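Side-chain contacts in putative aminomethyltransferase (Leptospirillum rubarum, PDB 3TTG), which is of unverified function but probably binds a folate, as do its relatives in the glycine cleavage T-protein and YgfZ family: residues D54-L59 against C93-D98; K73-S78 against Y170-P175; I87-W92 against A106-E111; N114-Y119 against A126-M131; Y255-G258 against G262-P265. All blocks are in the same frame, centred on the assembly; numbering follows the deposited sequence. Where two conformers were deposited one is given.

Interaction 1: residues D54-L59 against C93-D98; sequences DRKNFL and CGNFED
R55 sets its CG between its backbone N and carbonyl carbon (chi1 67°), then runs extended to NE, and this carries the guanidinium to D98. K56 starts beside its own backbone N and bends at chi2 (-105°) and again at chi4, so that its amine turns toward N95. These two lysine bends lie well off the staggered values. The R55 group is approached from above. The backbone O of D98 sits over one face of the guanidinium, 3.3 Å above its plane and displaced toward the rim. R55 NE is 3.4 Å from D98 O, but the angle is too poor for a hydrogen bond. R55 NH2 packs on D98 CA at 3.6 Å. The D98 carboxylate probably adds only a general charge attraction: OD1 is 4.0 Å from R55 NH2 and lies well out of the guanidinium plane. The directed bond of this arginine goes from NH1 to the O of G52. Deeper in the contact, the side chains of K56 and N95 cross at about a right angle. K56 NZ comes within 2.7 Å of N95 OD1. N95 is buried, whereas D98 is exposed, so the contact runs from the protein interior out to solvent. L59, on the same helix, reaches I100 and V50 of the neighbouring strands. E97 and D98 form a two-residue turn, with backbone angles close to type II', between strands 87-96 and 99-103. The arrangement is that of a short helix, 55-60, lying against the turn end of a beta hairpin in an antiparallel sheet.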
# COMPACT_ATOMS: atom_id res chain seq x y z
N ASP A 54 -16.80 -16.79 16.14
CA ASP A 54 -15.40 -16.56 16.58
C ASP A 54 -14.58 -15.81 15.54
O ASP A 54 -13.36 -15.79 15.67
CB ASP A 54 -14.70 -17.90 16.86
CG ASP A 54 -15.33 -18.71 17.99
OD1 ASP A 54 -15.98 -18.10 18.88
OD2 ASP A 54 -15.19 -19.94 17.98
N ARG A 55 -15.20 -15.11 14.58
CA ARG A 55 -14.43 -14.41 13.54
C ARG A 55 -13.46 -13.38 14.11
O ARG A 55 -12.36 -13.25 13.60
CB ARG A 55 -15.37 -13.75 12.51
CG ARG A 55 -16.21 -12.61 13.03
CD ARG A 55 -17.31 -12.20 12.09
NE ARG A 55 -18.09 -11.07 12.60
CZ ARG A 55 -19.03 -11.13 13.54
NH1 ARG A 55 -19.32 -12.27 14.15
NH2 ARG A 55 -19.68 -10.04 13.90
N LYS A 56 -13.85 -12.67 15.16
CA LYS A 56 -13.08 -11.55 15.71
C LYS A 56 -11.85 -12.03 16.45
O LYS A 56 -10.76 -11.57 16.20
CB LYS A 56 -13.99 -10.69 16.63
CG LYS A 56 -15.09 -9.92 15.88
CD LYS A 56 -14.80 -8.40 15.75
CE LYS A 56 -16.02 -7.59 15.32
NZ LYS A 56 -15.96 -7.17 13.89
N ASN A 57 -12.03 -12.93 17.38
CA ASN A 57 -10.93 -13.51 18.13
C ASN A 57 -9.94 -14.25 17.19
O ASN A 57 -8.72 -14.22 17.39
CB ASN A 57 -11.51 -14.46 19.19
CG ASN A 57 -12.15 -13.73 20.37
OD1 ASN A 57 -12.10 -12.50 20.48
ND2 ASN A 57 -12.78 -14.47 21.29
N PHE A 58 -10.51 -14.97 16.23
CA PHE A 58 -9.75 -15.70 15.24
C PHE A 58 -8.78 -14.71 14.50
O PHE A 58 -7.58 -14.90 14.51
CB PHE A 58 -10.70 -16.42 14.28
CG PHE A 58 -10.09 -16.92 13.01
CD1 PHE A 58 -9.03 -17.82 13.04
CD2 PHE A 58 -10.47 -16.39 11.79
CE1 PHE A 58 -8.37 -18.18 11.86
CE2 PHE A 58 -9.84 -16.79 10.60
CZ PHE A 58 -8.79 -17.68 10.65
N LEU A 59 -9.31 -13.67 13.91
CA LEU A 59 -8.49 -12.71 13.17
C LEU A 59 -7.60 -11.88 14.05
O LEU A 59 -6.46 -11.61 13.67
CB LEU A 59 -9.36 -11.82 12.29
CG LEU A 59 -10.02 -12.55 11.09
CD1 LEU A 59 -10.85 -11.57 10.27
CD2 LEU A 59 -8.98 -13.18 10.20
N CYS A 93 -8.77 -3.90 6.05
CA CYS A 93 -9.74 -4.61 6.86
C CYS A 93 -10.96 -3.73 7.14
O CYS A 93 -10.81 -2.63 7.68
CB CYS A 93 -9.11 -5.09 8.17
SG CYS A 93 -7.46 -5.82 8.00
N GLY A 94 -12.14 -4.26 6.85
CA GLY A 94 -13.41 -3.60 7.09
C GLY A 94 -14.41 -4.50 7.78
O GLY A 94 -14.25 -5.70 7.77
N ASN A 95 -15.45 -3.93 8.35
CA ASN A 95 -16.56 -4.67 8.99
C ASN A 95 -17.86 -4.34 8.30
O ASN A 95 -18.12 -3.17 8.04
CB ASN A 95 -16.70 -4.30 10.47
CG ASN A 95 -15.45 -4.44 11.26
OD1 ASN A 95 -15.22 -5.46 11.93
ND2 ASN A 95 -14.60 -3.43 11.21
N PHE A 96 -18.71 -5.33 8.07
CA PHE A 96 -20.03 -5.07 7.51
C PHE A 96 -20.92 -6.15 7.96
O PHE A 96 -20.55 -7.31 7.81
CB PHE A 96 -20.01 -4.96 5.97
CG PHE A 96 -21.23 -4.22 5.49
CD1 PHE A 96 -21.27 -2.83 5.51
CD2 PHE A 96 -22.39 -4.90 5.14
CE1 PHE A 96 -22.43 -2.15 5.16
CE2 PHE A 96 -23.55 -4.21 4.79
CZ PHE A 96 -23.56 -2.84 4.80
N GLU A 97 -22.09 -5.79 8.55
CA GLU A 97 -23.02 -6.75 9.11
C GLU A 97 -22.23 -7.63 10.13
O GLU A 97 -21.43 -7.08 10.89
CB GLU A 97 -23.73 -7.58 8.00
CG GLU A 97 -24.81 -6.86 7.21
CD GLU A 97 -25.63 -7.81 6.35
OE1 GLU A 97 -25.17 -8.15 5.23
OE2 GLU A 97 -26.69 -8.27 6.82
N ASP A 98 -22.36 -8.95 10.02
CA ASP A 98 -21.68 -9.94 10.85
C ASP A 98 -20.50 -10.54 10.07
O ASP A 98 -20.28 -11.74 10.15
CB ASP A 98 -22.71 -11.03 11.24
CG ASP A 98 -23.87 -10.49 12.06
OD1 ASP A 98 -23.62 -9.97 13.18
OD2 ASP A 98 -25.03 -10.57 11.57

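Interaction 2: residues K73-S78 against Y170-P175; sequences KSLSYS and YVLIHP
L75 drives its isobutyl end between L172 and the backbone of I173, and this is where the contact is tight. CG lies anti to the backbone N of L75 (chi1 -168°), which sends both methyls across to the other segment. CD1 meets L172 CG at 3.9 Å. CD2 touches L172 CB at 4.0 Å and comes closer still to the backbone O of I173, at 3.5 Å. The two leucine side chains cross at about a right angle. No hydrogen bond joins the segments. The contact bridges two sheets of the folate-binding domain: strand 75-81 is an outer strand of the five-stranded antiparallel sheet, and 170-173 belongs to the six-stranded mixed one. W92 packs against L75, L172 and P175 alike, and its ring also meets that of H174. H174 NE2 is bonded to D189 within the second sheet. The packing thins out along both segments. P175 CD comes no nearer than 4.7 Å to L75 CD2. Y77 CB stays 5.5 Å from P175 CG, and its ring is farther off. S74 and S76 point away from 170-175, and S76 OG bonds to Q70. K73 ends in solvent and is poorly ordered.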
# COMPACT_ATOMS: atom_id res chain seq x y z
N LYS A 73 -18.03 1.48 10.30
CA LYS A 73 -17.75 1.87 8.90
C LYS A 73 -16.26 2.32 8.75
O LYS A 73 -15.94 3.10 7.87
CB LYS A 73 -18.72 2.98 8.46
CG LYS A 73 -20.18 2.55 8.42
CD LYS A 73 -21.10 3.76 8.17
CE LYS A 73 -22.58 3.43 8.27
NZ LYS A 73 -23.42 4.66 8.21
N SER A 74 -15.37 1.79 9.57
CA SER A 74 -13.98 2.14 9.53
C SER A 74 -13.19 1.14 8.72
O SER A 74 -13.54 -0.06 8.60
CB SER A 74 -13.41 2.26 10.94
OG SER A 74 -12.39 3.27 10.97
N LEU A 75 -12.06 1.62 8.22
CA LEU A 75 -11.11 0.80 7.53
C LEU A 75 -9.82 0.79 8.35
O LEU A 75 -9.41 1.84 8.82
CB LEU A 75 -10.84 1.36 6.16
CG LEU A 75 -10.07 0.47 5.20
CD1 LEU A 75 -10.93 -0.58 4.67
CD2 LEU A 75 -9.56 1.31 4.06
N SER A 76 -9.15 -0.33 8.43
CA SER A 76 -7.83 -0.37 9.08
C SER A 76 -6.85 -1.13 8.21
O SER A 76 -7.26 -1.84 7.29
CB SER A 76 -7.96 -1.01 10.45
OG SER A 76 -8.17 -2.38 10.20
N TYR A 77 -5.57 -0.79 8.34
CA TYR A 77 -4.50 -1.46 7.68
C TYR A 77 -3.92 -2.47 8.66
O TYR A 77 -3.83 -2.18 9.87
CB TYR A 77 -3.45 -0.46 7.31
CG TYR A 77 -2.37 -1.00 6.43
CD1 TYR A 77 -2.65 -1.39 5.14
CD2 TYR A 77 -1.05 -0.99 6.84
CE1 TYR A 77 -1.65 -1.80 4.28
CE2 TYR A 77 -0.04 -1.40 5.99
CZ TYR A 77 -0.34 -1.83 4.72
OH TYR A 77 0.69 -2.22 3.90
N SER A 78 -3.54 -3.59 8.17
CA SER A 78 -2.87 -4.60 9.00
C SER A 78 -1.84 -5.36 8.22
O SER A 78 -1.98 -5.56 7.01
CB SER A 78 -3.87 -5.63 9.52
OG SER A 78 -3.30 -6.46 10.53
N TYR A 170 -18.37 -2.29 -2.71
CA TYR A 170 -17.78 -1.62 -1.54
C TYR A 170 -16.86 -0.49 -1.92
O TYR A 170 -16.23 -0.53 -2.98
CB TYR A 170 -16.95 -2.64 -0.70
CG TYR A 170 -17.70 -3.86 -0.24
CD1 TYR A 170 -18.41 -3.86 0.96
CD2 TYR A 170 -17.83 -4.98 -1.06
CE1 TYR A 170 -19.17 -4.95 1.36
CE2 TYR A 170 -18.60 -6.08 -0.67
CZ TYR A 170 -19.29 -6.05 0.53
OH TYR A 170 -20.07 -7.11 0.93
N VAL A 171 -16.66 0.44 -1.01
CA VAL A 171 -15.67 1.48 -1.22
C VAL A 171 -14.76 1.50 -0.02
O VAL A 171 -15.23 1.59 1.11
CB VAL A 171 -16.24 2.89 -1.49
CG1 VAL A 171 -15.12 3.87 -1.84
CG2 VAL A 171 -17.25 2.85 -2.61
N LEU A 172 -13.47 1.48 -0.28
CA LEU A 172 -12.41 1.62 0.70
C LEU A 172 -11.80 3.00 0.50
O LEU A 172 -11.23 3.25 -0.59
CB LEU A 172 -11.30 0.58 0.52
CG LEU A 172 -11.56 -0.92 0.85
CD1 LEU A 172 -12.75 -1.46 0.07
CD2 LEU A 172 -10.34 -1.75 0.51
N ILE A 173 -11.81 3.85 1.53
CA ILE A 173 -11.08 5.11 1.47
C ILE A 173 -9.95 4.93 2.42
O ILE A 173 -10.18 4.76 3.62
CB ILE A 173 -11.87 6.38 1.75
CG1 ILE A 173 -13.19 6.47 1.00
CG2 ILE A 173 -10.99 7.61 1.48
CD1 ILE A 173 -13.13 6.43 -0.37
N HIS A 174 -8.74 4.95 1.91
CA HIS A 174 -7.57 4.72 2.76
C HIS A 174 -7.41 5.83 3.80
O HIS A 174 -7.77 7.00 3.56
CB HIS A 174 -6.27 4.69 1.92
CG HIS A 174 -6.10 3.56 0.94
ND1 HIS A 174 -4.86 3.20 0.49
CD2 HIS A 174 -7.03 2.82 0.29
CE1 HIS A 174 -5.06 2.26 -0.43
NE2 HIS A 174 -6.35 1.99 -0.56
N PRO A 175 -6.68 5.56 4.88
CA PRO A 175 -6.22 6.68 5.73
C PRO A 175 -5.33 7.60 4.91
O PRO A 175 -4.62 7.13 4.00
CB PRO A 175 -5.43 6.00 6.86
CG PRO A 175 -5.25 4.64 6.46
CD PRO A 175 -6.14 4.27 5.34

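Interaction 3: residues I87-W92 against A106-E111; sequences ILFDAW and AGTREE
Strand 89-92 passes the start of helix 109-118 with F89 opposite T108, their CA atoms 8.5 Å apart. F89 alone spans that distance from the strand side. Its ring lies oblique to its partners, meeting them with neither a clean face nor a clean edge. CE1 packs on T108 CB at 4.0 Å and on the T108 methyl, CG2, at 4.1 Å. The T108 torsion (chi1 72°) tucks OG1 between the backbone N and carbonyl carbon, where it bonds to P105 O, and turns the methyl to the ring. At the far end of the ring, F89 CZ reaches E111 O at 3.9 Å and E111 CB at 4.2 Å. The E111 chain then bends at chi2 (88°) and takes its carboxylate away from the ring. The contact is therefore an aromatic side chain from a sheet packed on the first turn of the helix that covers it. L88 and F89 both face F80 on the neighbouring strand, a classic beta bulge, and the chain turns a corner at L88. T108 is the N-cap residue, although its side chain makes no capping bond. F112, one residue further along the helix, meets the F89 ring edge-to-face. An alanine in place of F89 is likely to open a gap beside the T108 methyl and deprive F112 of its aromatic partner. T108 is buried, whereas E111 lies at the exposed margin.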
# COMPACT_ATOMS: atom_id res chain seq x y z
N ILE A 87 7.05 -9.74 7.45
CA ILE A 87 5.80 -9.50 6.74
C ILE A 87 5.50 -10.62 5.75
O ILE A 87 6.26 -10.83 4.82
CB ILE A 87 5.85 -8.14 5.99
CG1 ILE A 87 6.04 -6.90 6.97
CG2 ILE A 87 4.60 -7.97 5.04
CD1 ILE A 87 6.47 -5.66 6.19
N LEU A 88 4.32 -11.23 5.87
CA LEU A 88 3.85 -12.21 4.89
C LEU A 88 2.89 -11.56 3.99
O LEU A 88 2.97 -11.74 2.79
CB LEU A 88 3.18 -13.42 5.55
CG LEU A 88 4.05 -14.24 6.49
CD1 LEU A 88 3.25 -15.38 7.10
CD2 LEU A 88 5.30 -14.82 5.73
N PHE A 89 1.94 -10.80 4.54
CA PHE A 89 0.93 -10.04 3.76
C PHE A 89 0.58 -8.74 4.44
O PHE A 89 0.78 -8.59 5.63
CB PHE A 89 -0.38 -10.89 3.62
CG PHE A 89 -0.20 -12.30 3.11
CD1 PHE A 89 -0.05 -12.54 1.74
CD2 PHE A 89 -0.10 -13.37 3.99
CE1 PHE A 89 0.25 -13.80 1.27
CE2 PHE A 89 0.15 -14.67 3.51
CZ PHE A 89 0.39 -14.87 2.17
N ASP A 90 -0.02 -7.83 3.69
CA ASP A 90 -0.70 -6.69 4.24
C ASP A 90 -2.18 -6.88 3.83
O ASP A 90 -2.47 -7.71 3.01
CB ASP A 90 -0.11 -5.33 3.82
CG ASP A 90 -0.29 -4.95 2.36
OD1 ASP A 90 -0.83 -5.75 1.61
OD2 ASP A 90 -0.01 -3.81 2.00
N ALA A 91 -3.10 -6.23 4.48
CA ALA A 91 -4.51 -6.23 4.08
C ALA A 91 -5.21 -4.95 4.55
O ALA A 91 -4.92 -4.46 5.64
CB ALA A 91 -5.23 -7.45 4.67
N TRP A 92 -6.23 -4.54 3.82
CA TRP A 92 -7.20 -3.55 4.24
C TRP A 92 -8.29 -4.36 4.89
O TRP A 92 -8.70 -5.41 4.34
CB TRP A 92 -7.71 -2.68 3.09
CG TRP A 92 -6.63 -1.85 2.49
CD1 TRP A 92 -5.97 -2.08 1.33
CD2 TRP A 92 -5.94 -0.76 3.14
NE1 TRP A 92 -4.92 -1.19 1.20
CE2 TRP A 92 -4.91 -0.35 2.28
CE3 TRP A 92 -6.18 -0.03 4.31
CZ2 TRP A 92 -4.08 0.74 2.57
CZ3 TRP A 92 -5.32 1.01 4.64
CH2 TRP A 92 -4.31 1.42 3.74
N ALA A 106 -2.87 -8.10 -4.42
CA ALA A 106 -3.15 -8.72 -5.71
C ALA A 106 -2.33 -9.98 -5.91
O ALA A 106 -1.16 -10.00 -5.59
CB ALA A 106 -2.85 -7.70 -6.86
N GLY A 107 -2.96 -11.01 -6.44
CA GLY A 107 -2.28 -12.26 -6.74
C GLY A 107 -2.06 -13.20 -5.56
O GLY A 107 -1.46 -14.23 -5.76
N THR A 108 -2.60 -12.91 -4.37
CA THR A 108 -2.41 -13.76 -3.17
C THR A 108 -3.69 -14.50 -2.71
O THR A 108 -3.69 -15.08 -1.59
CB THR A 108 -1.88 -12.90 -2.00
OG1 THR A 108 -2.89 -12.04 -1.48
CG2 THR A 108 -0.63 -12.16 -2.36
N ARG A 109 -4.75 -14.54 -3.54
CA ARG A 109 -6.04 -15.05 -3.07
C ARG A 109 -5.94 -16.44 -2.43
O ARG A 109 -6.52 -16.64 -1.35
CB ARG A 109 -7.16 -15.01 -4.13
CG ARG A 109 -7.09 -15.99 -5.23
CD ARG A 109 -8.03 -15.61 -6.40
NE ARG A 109 -9.43 -15.88 -6.06
CZ ARG A 109 -10.45 -15.92 -6.92
NH1 ARG A 109 -10.25 -15.68 -8.21
NH2 ARG A 109 -11.67 -16.21 -6.49
N GLU A 110 -5.20 -17.38 -3.05
CA GLU A 110 -5.02 -18.74 -2.54
C GLU A 110 -4.05 -18.77 -1.36
O GLU A 110 -4.37 -19.34 -0.31
CB GLU A 110 -4.51 -19.62 -3.69
CG GLU A 110 -4.16 -21.05 -3.39
CD GLU A 110 -3.57 -21.69 -4.64
OE1 GLU A 110 -4.15 -21.49 -5.73
OE2 GLU A 110 -2.47 -22.28 -4.54
N GLU A 111 -2.85 -18.15 -1.52
CA GLU A 111 -1.84 -18.15 -0.46
C GLU A 111 -2.36 -17.44 0.82
O GLU A 111 -2.08 -17.89 1.92
CB GLU A 111 -0.54 -17.52 -0.92
CG GLU A 111 0.06 -18.21 -2.14
CD GLU A 111 -0.35 -17.76 -3.54
OE1 GLU A 111 -1.42 -17.13 -3.71
OE2 GLU A 111 0.38 -18.13 -4.49

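Interaction 4: residues N114-Y119 against A126-M131; sequences NHLKKY and AKITDM
This is a small apolar contact between helix 109-118 and strand 127-130, in which I128 packs against L116 and K117 near the end of the helix. The CA atoms of K117 and I128 are 8.2 Å apart, a gap closed by the isoleucine chain. The contact is made by one methyl. I128 CD1 touches L116 CB at 3.7 Å and K117 CG at 3.9 Å, so it rests at the foot of both helix side chains. Its CG1 branch lies beside the backbone N, and chi2 (149°) is turned some way off a staggered value to bring CD1 there. Strand 127-130 is an outer strand of the five-stranded antiparallel sheet, and the helix lies across one face of that sheet, running roughly antiparallel to the strand. The two form a helix-on-sheet layer, joined by a short connection. L116 also packs on F80, L59 and I62, while I128 adds I48 and L120, so both residues are buried. K117 behaves differently. Its chain is extended and crosses the isoleucine at a slant, with its aliphatic part packed and its amine at the exposed margin. K117 NZ lies 6.8 Å from K127 NZ, and the like charges probably repel mildly. K127 folds back on its own strand: NZ bonds to I128 O at 2.8 Å, from 44° above the carbonyl plane, and weakly to T129 OG1 at 3.3 Å.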
# COMPACT_ATOMS: atom_id res chain seq x y z
N ASN A 114 -4.99 -19.73 2.47
CA ASN A 114 -4.24 -20.82 3.11
C ASN A 114 -3.59 -20.37 4.43
O ASN A 114 -3.50 -21.15 5.38
CB ASN A 114 -3.16 -21.40 2.15
CG ASN A 114 -3.74 -22.22 1.00
OD1 ASN A 114 -4.87 -22.70 1.04
ND2 ASN A 114 -2.96 -22.41 -0.06
N HIS A 115 -3.08 -19.19 4.46
CA HIS A 115 -2.49 -18.61 5.69
C HIS A 115 -3.54 -18.45 6.77
O HIS A 115 -3.35 -18.96 7.87
CB HIS A 115 -1.84 -17.28 5.43
CG HIS A 115 -1.22 -16.65 6.66
ND1 HIS A 115 -0.03 -17.11 7.17
CD2 HIS A 115 -1.67 -15.65 7.45
CE1 HIS A 115 0.20 -16.39 8.26
NE2 HIS A 115 -0.77 -15.51 8.48
N LEU A 116 -4.71 -17.93 6.45
CA LEU A 116 -5.79 -17.88 7.46
C LEU A 116 -6.20 -19.29 7.94
O LEU A 116 -6.42 -19.49 9.13
CB LEU A 116 -7.02 -17.20 6.87
CG LEU A 116 -6.89 -15.72 6.44
CD1 LEU A 116 -8.25 -15.18 6.01
CD2 LEU A 116 -6.40 -14.87 7.50
N LYS A 117 -6.31 -20.27 7.00
CA LYS A 117 -6.77 -21.62 7.35
C LYS A 117 -5.75 -22.34 8.19
O LYS A 117 -6.15 -23.12 9.02
CB LYS A 117 -7.11 -22.45 6.09
CG LYS A 117 -8.37 -21.94 5.46
CD LYS A 117 -8.74 -22.72 4.26
CE LYS A 117 -10.08 -22.25 3.73
NZ LYS A 117 -10.49 -22.98 2.49
N LYS A 118 -4.48 -22.01 8.07
CA LYS A 118 -3.42 -22.53 8.94
C LYS A 118 -3.75 -22.31 10.44
O LYS A 118 -3.37 -23.12 11.28
CB LYS A 118 -2.11 -21.79 8.60
CG LYS A 118 -0.87 -22.30 9.24
CD LYS A 118 0.31 -21.49 8.80
CE LYS A 118 1.52 -21.80 9.63
NZ LYS A 118 2.73 -21.13 9.11
N TYR A 119 -4.42 -21.17 10.75
CA TYR A 119 -4.77 -20.79 12.12
C TYR A 119 -6.22 -21.02 12.46
O TYR A 119 -6.65 -20.70 13.57
CB TYR A 119 -4.39 -19.30 12.33
CG TYR A 119 -2.89 -19.16 12.34
CD1 TYR A 119 -2.17 -19.28 13.53
CD2 TYR A 119 -2.20 -18.73 11.21
CE1 TYR A 119 -0.80 -19.09 13.56
CE2 TYR A 119 -0.81 -18.56 11.22
CZ TYR A 119 -0.11 -18.82 12.38
OH TYR A 119 1.25 -18.68 12.42
N ALA A 126 -15.58 -20.01 12.70
CA ALA A 126 -15.29 -19.01 11.68
C ALA A 126 -15.28 -19.72 10.34
O ALA A 126 -14.93 -20.88 10.28
CB ALA A 126 -13.97 -18.28 11.94
N LYS A 127 -15.67 -19.03 9.28
CA LYS A 127 -15.71 -19.57 7.93
C LYS A 127 -15.15 -18.50 6.99
O LYS A 127 -15.44 -17.34 7.17
CB LYS A 127 -17.19 -19.95 7.56
CG LYS A 127 -17.54 -20.05 6.05
CD LYS A 127 -16.95 -21.28 5.34
CE LYS A 127 -17.53 -21.58 3.96
NZ LYS A 127 -16.91 -20.79 2.84
N ILE A 128 -14.35 -18.91 6.01
CA ILE A 128 -13.73 -18.00 5.06
C ILE A 128 -14.37 -18.18 3.70
O ILE A 128 -14.56 -19.31 3.27
CB ILE A 128 -12.19 -18.24 5.00
CG1 ILE A 128 -11.54 -18.00 6.38
CG2 ILE A 128 -11.54 -17.34 3.93
CD1 ILE A 128 -10.37 -18.85 6.59
N THR A 129 -14.66 -17.08 3.00
CA THR A 129 -15.26 -17.09 1.64
C THR A 129 -14.51 -16.15 0.75
O THR A 129 -14.28 -15.01 1.13
CB THR A 129 -16.74 -16.71 1.66
OG1 THR A 129 -17.41 -17.56 2.60
CG2 THR A 129 -17.40 -16.84 0.26
N ASP A 130 -14.12 -16.62 -0.42
CA ASP A 130 -13.44 -15.82 -1.40
C ASP A 130 -14.50 -15.29 -2.42
O ASP A 130 -15.08 -16.07 -3.20
CB ASP A 130 -12.36 -16.70 -2.05
CG ASP A 130 -11.53 -15.96 -3.06
OD1 ASP A 130 -11.90 -14.81 -3.41
OD2 ASP A 130 -10.55 -16.55 -3.54
N MSE A 131 -14.77 -13.99 -2.38
CA MSE A 131 -15.77 -13.34 -3.22
C MSE A 131 -15.13 -12.54 -4.36
O MSE A 131 -15.78 -11.73 -5.00
CB MSE A 131 -16.56 -12.39 -2.35
CG MSE A 131 -17.20 -13.09 -1.15
SE MSE A 131 -18.79 -13.86 -1.67
CE MSE A 131 -19.80 -12.24 -1.37

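Interaction 5: residues Y255-G258 against G262-P265; sequences YNKG and GQEP
Q263 reaches back across a tight loop to the backbone of K257 and G258, and G262 sets the stage for it. G262 is the N-cap residue of helix 263-271. Its positive phi would jam a side chain against the carbonyl O of the residue before, so glycine suits the place. Q263 follows and carries the contact. Its CG is anti to the backbone N (chi1 179°) and the chain stays extended, which projects the amide to the other segment. NE2 donates a hydrogen bond to K257 O at 2.9 Å, with an N-H...O angle of 142°. The acceptor lies almost in the glutamine amide plane, but the donor sits 41° above the carbonyl plane of K257. NE2 is also 3.3 Å from G258 O. The other end of the amide, OE1, is 3.5 Å from G258 O, an approach of two acceptors that gains nothing. A leucine here would probably keep some packing but leave K257 O without this donor and the loop freer to shift. E264 points elsewhere, forming a salt bridge with R268, and P265 continues the first helical turn. The segments hold the two ends of the K-G-C-Y-V-G-Q-E sequence, which matches the signature of YgfZ relatives. K257 NZ bonds to the carbonyls of Q60, A63 and Q65. Chemically, Q263 reads a backbone oxygen rather than the lysine side chain, so the bond probably steadies the loop's path.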
# COMPACT_ATOMS: atom_id res chain seq x y z
N TYR A 255 0.39 -1.80 19.34
CA TYR A 255 1.27 -2.14 20.44
C TYR A 255 0.48 -2.29 21.76
O TYR A 255 1.11 -2.46 22.79
CB TYR A 255 2.34 -1.04 20.60
CG TYR A 255 3.35 -1.09 19.48
CD1 TYR A 255 4.32 -2.07 19.44
CD2 TYR A 255 3.30 -0.17 18.43
CE1 TYR A 255 5.18 -2.18 18.36
CE2 TYR A 255 4.19 -0.25 17.36
CZ TYR A 255 5.16 -1.23 17.35
OH TYR A 255 6.12 -1.31 16.35
N ASN A 256 -0.86 -2.11 21.77
CA ASN A 256 -1.67 -2.27 22.98
C ASN A 256 -2.56 -3.52 22.98
O ASN A 256 -3.01 -3.92 24.04
CB ASN A 256 -2.55 -1.02 23.17
CG ASN A 256 -1.74 0.18 23.53
OD1 ASN A 256 -0.98 0.15 24.50
ND2 ASN A 256 -1.83 1.25 22.74
N LYS A 257 -2.68 -4.23 21.90
CA LYS A 257 -3.58 -5.38 21.85
C LYS A 257 -3.01 -6.65 22.52
O LYS A 257 -1.84 -6.72 22.80
CB LYS A 257 -3.94 -5.66 20.41
CG LYS A 257 -2.78 -6.17 19.58
CD LYS A 257 -3.16 -6.58 18.18
CE LYS A 257 -3.91 -7.85 18.13
NZ LYS A 257 -4.19 -8.29 16.73
N GLY A 258 -3.81 -7.68 22.57
CA GLY A 258 -3.42 -8.98 23.11
C GLY A 258 -2.66 -9.83 22.10
O GLY A 258 -2.27 -9.34 21.02
N GLY A 262 3.76 -13.11 15.91
CA GLY A 262 4.80 -12.12 15.71
C GLY A 262 4.84 -10.98 16.72
O GLY A 262 5.75 -10.13 16.66
N GLN A 263 3.93 -10.98 17.70
CA GLN A 263 3.84 -9.85 18.63
C GLN A 263 5.11 -9.61 19.45
O GLN A 263 5.49 -8.45 19.65
CB GLN A 263 2.66 -10.01 19.61
CG GLN A 263 2.54 -8.86 20.62
CD GLN A 263 1.33 -8.96 21.48
OE1 GLN A 263 1.01 -10.03 22.00
NE2 GLN A 263 0.63 -7.86 21.66
N GLU A 264 5.67 -10.65 20.04
CA GLU A 264 6.83 -10.45 20.91
C GLU A 264 8.02 -9.87 20.16
O GLU A 264 8.55 -8.90 20.66
CB GLU A 264 7.19 -11.70 21.73
CG GLU A 264 8.28 -11.43 22.77
CD GLU A 264 9.72 -11.43 22.29
OE1 GLU A 264 10.02 -12.11 21.28
OE2 GLU A 264 10.56 -10.79 22.96
N PRO A 265 8.42 -10.36 18.98
CA PRO A 265 9.56 -9.74 18.26
C PRO A 265 9.25 -8.32 17.76
O PRO A 265 10.11 -7.47 17.83
CB PRO A 265 9.78 -10.73 17.09
CG PRO A 265 9.24 -12.01 17.58
CD PRO A 265 8.03 -11.61 18.32

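Interactions 1 to 4 lie in the folate-binding domain and all reach the five-stranded antiparallel sheet. Interactions 1 and 3 share strand 87-96, their centres about 17 Å apart. Interactions 3 and 4 share helix 109-118 at about 12 Å and are tied by the salt bridge R109-D130. Interaction 2 links this sheet to the six-stranded mixed one, and interaction 3 is nested in the loop that it closes. It adjoins interaction 3 through the Y77-D90 hydrogen bond. F58 and L59 join interactions 1 and 4. Interaction 5 comes later in the chain, about 19 to 22 Å from the others and without touching them. Together, 1 to 4 form one connected body of packing.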